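Local coordinates for protein FAD-dependent pyridine nucleotide-disulphide oxidoreductase (Desulfovibrio vulgaris, PDB 3IWA) that probably uses FAD to carry electrons from a reduced nicotinamide nucleotide to a disulphide or related acceptor, as a pyridine nucleotide-disulphide oxidoreductase, at residues D185-E190 / V218-E223; H210-N215 / V342-G347. All blocks are in the same frame, centred on the assembly; numbering follows the deposited sequence.

Contact 1. Residues D185-E190 / V218-E223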
# COMPACT_ATOMS: atom_id res chain seq x y z
N ASP A 185 16.07 17.49 -28.35
CA ASP A 185 15.08 18.57 -28.23
C ASP A 185 13.65 18.05 -28.39
O ASP A 185 13.24 17.57 -29.46
CB ASP A 185 15.37 19.65 -29.28
CG ASP A 185 14.55 20.93 -29.07
OD1 ASP A 185 13.37 20.86 -28.64
OD2 ASP A 185 15.09 22.01 -29.36
N THR A 186 12.89 18.13 -27.30
CA THR A 186 11.64 17.42 -27.17
C THR A 186 10.50 18.34 -26.82
O THR A 186 10.61 19.15 -25.91
CB THR A 186 11.77 16.30 -26.11
OG1 THR A 186 12.93 15.53 -26.41
CG2 THR A 186 10.58 15.37 -26.14
N THR A 187 9.40 18.18 -27.56
CA THR A 187 8.16 18.94 -27.36
C THR A 187 6.98 17.99 -27.28
O THR A 187 6.86 17.07 -28.09
CB THR A 187 7.93 19.91 -28.51
OG1 THR A 187 9.12 20.65 -28.73
CG2 THR A 187 6.77 20.86 -28.23
N VAL A 188 6.11 18.19 -26.30
CA VAL A 188 4.87 17.42 -26.18
C VAL A 188 3.75 18.30 -26.62
O VAL A 188 3.68 19.44 -26.21
CB VAL A 188 4.59 16.93 -24.73
CG1 VAL A 188 3.27 16.19 -24.68
CG2 VAL A 188 5.69 16.05 -24.22
N VAL A 189 2.89 17.78 -27.48
CA VAL A 189 1.71 18.47 -27.95
C VAL A 189 0.47 17.65 -27.58
O VAL A 189 0.31 16.53 -28.00
CB VAL A 189 1.76 18.72 -29.50
CG1 VAL A 189 0.43 19.33 -30.00
CG2 VAL A 189 2.98 19.59 -29.87
N GLU A 190 -0.43 18.26 -26.81
CA GLU A 190 -1.60 17.60 -26.28
C GLU A 190 -2.86 18.39 -26.64
O GLU A 190 -2.96 19.59 -26.42
CB GLU A 190 -1.44 17.44 -24.76
CG GLU A 190 -2.68 16.98 -24.00
CD GLU A 190 -3.21 15.65 -24.43
OE1 GLU A 190 -2.43 14.69 -24.40
OE2 GLU A 190 -4.41 15.56 -24.80
N VAL A 218 9.38 21.29 -23.81
CA VAL A 218 8.32 22.23 -24.04
C VAL A 218 7.00 21.48 -24.12
O VAL A 218 6.93 20.40 -24.75
CB VAL A 218 8.55 23.00 -25.36
CG1 VAL A 218 7.37 23.95 -25.66
CG2 VAL A 218 9.90 23.75 -25.30
N VAL A 219 5.96 22.05 -23.51
CA VAL A 219 4.63 21.46 -23.52
C VAL A 219 3.56 22.38 -24.09
O VAL A 219 3.42 23.50 -23.68
CB VAL A 219 4.23 21.03 -22.09
CG1 VAL A 219 2.87 20.34 -22.11
CG2 VAL A 219 5.30 20.12 -21.50
N HIS A 220 2.77 21.88 -25.03
CA HIS A 220 1.66 22.65 -25.55
C HIS A 220 0.41 21.84 -25.31
O HIS A 220 0.33 20.68 -25.74
CB HIS A 220 1.80 22.95 -27.05
CG HIS A 220 3.02 23.76 -27.40
ND1 HIS A 220 3.20 25.05 -26.98
CD2 HIS A 220 4.12 23.44 -28.13
CE1 HIS A 220 4.37 25.50 -27.42
NE2 HIS A 220 4.94 24.54 -28.12
N THR A 221 -0.55 22.46 -24.63
CA THR A 221 -1.88 21.90 -24.40
C THR A 221 -2.97 22.70 -25.15
O THR A 221 -2.72 23.79 -25.67
CB THR A 221 -2.20 21.84 -22.86
OG1 THR A 221 -1.96 23.11 -22.25
CG2 THR A 221 -1.32 20.79 -22.18
N GLY A 222 -4.18 22.17 -25.19
CA GLY A 222 -5.20 22.75 -26.01
C GLY A 222 -4.76 23.00 -27.44
O GLY A 222 -5.17 23.98 -28.05
N GLU A 223 -3.95 22.08 -28.00
CA GLU A 223 -3.32 22.27 -29.30
C GLU A 223 -3.46 21.04 -30.19
O GLU A 223 -3.13 19.93 -29.78
CB GLU A 223 -1.86 22.63 -29.09
CG GLU A 223 -1.19 23.12 -30.37
CD GLU A 223 -0.01 24.01 -30.14
OE1 GLU A 223 0.06 24.70 -29.10
OE2 GLU A 223 0.84 24.06 -31.04

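Contact 2. Residues H210-N215 / V342-G347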
# COMPACT_ATOMS: atom_id res chain seq x y z
N HIS A 210 5.39 21.16 -14.86
CA HIS A 210 6.55 21.98 -14.46
C HIS A 210 7.79 21.14 -14.46
O HIS A 210 8.84 21.61 -14.89
CB HIS A 210 6.39 22.61 -13.08
CG HIS A 210 7.62 23.34 -12.61
ND1 HIS A 210 8.38 22.92 -11.53
CD2 HIS A 210 8.23 24.46 -13.08
CE1 HIS A 210 9.38 23.76 -11.35
NE2 HIS A 210 9.32 24.70 -12.28
N ASP A 211 7.69 19.92 -13.95
CA ASP A 211 8.81 19.02 -13.97
C ASP A 211 9.32 18.93 -15.40
O ASP A 211 10.52 18.99 -15.61
CB ASP A 211 8.46 17.63 -13.41
CG ASP A 211 9.69 16.72 -13.28
OD1 ASP A 211 10.14 16.19 -14.32
OD2 ASP A 211 10.22 16.50 -12.17
N LEU A 212 8.42 18.84 -16.39
CA LEU A 212 8.87 18.73 -17.78
C LEU A 212 9.51 20.05 -18.30
O LEU A 212 10.58 20.03 -18.90
CB LEU A 212 7.74 18.31 -18.72
CG LEU A 212 6.99 16.99 -18.48
CD1 LEU A 212 6.15 16.74 -19.69
CD2 LEU A 212 7.91 15.80 -18.21
N GLU A 213 8.83 21.17 -18.08
CA GLU A 213 9.29 22.43 -18.61
C GLU A 213 10.59 22.94 -18.01
O GLU A 213 11.35 23.63 -18.68
CB GLU A 213 8.22 23.49 -18.43
CG GLU A 213 7.00 23.22 -19.25
CD GLU A 213 5.86 24.10 -18.83
OE1 GLU A 213 5.85 24.51 -17.65
OE2 GLU A 213 4.99 24.39 -19.69
N LYS A 214 10.86 22.59 -16.76
CA LYS A 214 12.06 23.06 -16.12
C LYS A 214 13.26 22.19 -16.49
O LYS A 214 14.42 22.57 -16.28
CB LYS A 214 11.84 23.19 -14.61
CG LYS A 214 12.59 22.24 -13.71
CD LYS A 214 12.24 22.59 -12.23
CE LYS A 214 13.27 22.10 -11.21
NZ LYS A 214 12.56 21.67 -9.93
N ASN A 215 12.98 21.02 -17.07
CA ASN A 215 14.05 20.21 -17.64
C ASN A 215 14.00 20.26 -19.18
O ASN A 215 14.34 19.29 -19.84
CB ASN A 215 14.01 18.78 -17.08
CG ASN A 215 14.29 18.72 -15.58
OD1 ASN A 215 15.37 18.32 -15.14
ND2 ASN A 215 13.31 19.12 -14.78
N VAL A 342 4.28 7.14 -12.99
CA VAL A 342 5.23 7.71 -13.96
C VAL A 342 6.37 8.40 -13.20
O VAL A 342 6.14 9.21 -12.29
CB VAL A 342 4.59 8.76 -14.86
CG1 VAL A 342 5.37 8.90 -16.11
CG2 VAL A 342 3.20 8.39 -15.22
N LYS A 343 7.60 8.09 -13.58
CA LYS A 343 8.76 8.79 -13.07
C LYS A 343 9.16 9.86 -14.10
O LYS A 343 9.30 9.57 -15.29
CB LYS A 343 9.89 7.79 -12.81
CG LYS A 343 11.26 8.41 -12.50
CD LYS A 343 11.57 8.55 -11.00
CE LYS A 343 12.78 9.48 -10.76
NZ LYS A 343 12.56 10.88 -11.27
N LEU A 344 9.28 11.10 -13.61
CA LEU A 344 9.65 12.25 -14.44
C LEU A 344 11.09 12.66 -14.09
O LEU A 344 11.85 11.85 -13.58
CB LEU A 344 8.63 13.41 -14.30
CG LEU A 344 7.16 13.09 -14.58
CD1 LEU A 344 6.27 14.25 -14.25
CD2 LEU A 344 6.98 12.69 -16.01
N PHE A 345 11.50 13.88 -14.37
CA PHE A 345 12.90 14.23 -14.17
C PHE A 345 13.26 14.19 -12.70
O PHE A 345 14.16 13.47 -12.31
CB PHE A 345 13.22 15.57 -14.80
CG PHE A 345 13.22 15.52 -16.29
CD1 PHE A 345 14.35 15.14 -16.98
CD2 PHE A 345 12.07 15.81 -17.00
CE1 PHE A 345 14.36 15.06 -18.38
CE2 PHE A 345 12.05 15.75 -18.39
CZ PHE A 345 13.20 15.38 -19.09
N GLU A 346 12.52 14.93 -11.89
CA GLU A 346 12.76 14.98 -10.44
C GLU A 346 11.58 14.41 -9.64
O GLU A 346 11.79 13.71 -8.66
CB GLU A 346 13.07 16.42 -10.01
CG GLU A 346 14.31 17.03 -10.70
CD GLU A 346 14.12 18.50 -11.01
OE1 GLU A 346 13.66 19.24 -10.11
OE2 GLU A 346 14.44 18.93 -12.16
N GLY A 347 10.35 14.68 -10.04
CA GLY A 347 9.21 14.12 -9.32
C GLY A 347 8.73 12.81 -9.90
O GLY A 347 9.17 12.39 -10.96

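Contact 1. Residues D185-E190 / V218-E223
Strands 185-189 and 218-220 run parallel, 4.7 Å apart at the closest approach of their axes and inclined by 18°, with T187, V188 and V189 paired to V218, V219 and H220. Helix 202-214 lies between them in sequence, which makes this a beta-alpha-beta crossover at the edge of a five-stranded parallel sheet of Rossmann type. The backbone bonds zigzag as parallel pairing requires: V218 N reaches T186 O at 3.2 Å, V188 N gives to V218 O, H220 N to V188 O, and E190 N to H220 O.

T187, V218, V189 and H220 share one face. With OG1 turned beside its backbone N (chi1 -50°), T187 leaves the methyl CG2 to run alongside V218 CB and meet the histidine ring, 3.7 Å from H220 CD2. V189 CG2 comes to the edge of that ring, near its plane. On the other face V188 packs on A175 of helix 169-182, while V219 sits on R209 and L212 of helix 202-214.

Beyond the strands the chain turns at G222, whose phi is positive, and E190 O accepts from E223 N at 3.1 Å, the donor tilted 30° from the carbonyl plane. The side chain of E190 bends at chi2 and carries its carboxylate to the probable dinucleotide-binding glycine turn, OE1 accepting from G167 N and OE2 from A192 N. E223 OE2 makes a salt bridge with R243 and a hydrogen bond with T240; the CB and CG of E223 cross V189, whose CG1 stops 3.6 Å from E223 O.

Contact 2. Residues H210-N215 / V342-G347
The F345 ring carries N215 on one face: N215 CB sits 3.5 Å from the ring centroid in a CH-pi contact, and the side-chain amide stacks with its plane only 5° from that of the ring. At the ring's edge, in its plane, lies D211 OD1, with L212 CD2 near the same plane. V176 and D180 of helix 169-182 also touch the phenylalanine.

D211 reaches across with CG anti to its backbone N (chi1 -173°) and spreads its carboxylate over the turn. OD1 takes F345 N at 2.7 Å. OD2 accepts twice, from E346 N on its syn lone pair and from G347 N above the carboxylate plane, each at 2.8 Å. Three backbone N-H groups thus fix the carboxylate and probably favour its charged form.

E346 returns the grip: OE1 makes a salt bridge with K214 NZ at 2.7 Å, and OE2 accepts from N215 ND2, which lies above the carboxylate plane. That same ND2 also gives to D211 O, and the two bonds help to fix the amide's rotation over the CB-CG end of the phenylalanine. L212 CD2 meets L344 CD2 at 3.9 Å. The turn is that of the beta hairpin 340-353 in the dimerisation domain, its N-H groups bound by an aspartate from the C-terminal end of a Rossmann-type domain's helix.

In the fold
Helix 202-214 ties the two contacts together: it connects the strands of contact 1, and its last turn, with N215, forms one side of contact 2. The centres of the contacts lie 14 Å apart, and they touch directly: V219 CG2 in contact 1 packs 3.9 Å from L212 CD1 in contact 2. L212 therefore faces the sheet edge with one methyl and the hairpin turn of 342-347 with the other. Helix 169-182 packs against residues of both contacts. Contact 1 lies within the Rossmann-type domain, near its probable nucleotide site, while contact 2 bridges from it to the dimerisation domain of the same chain.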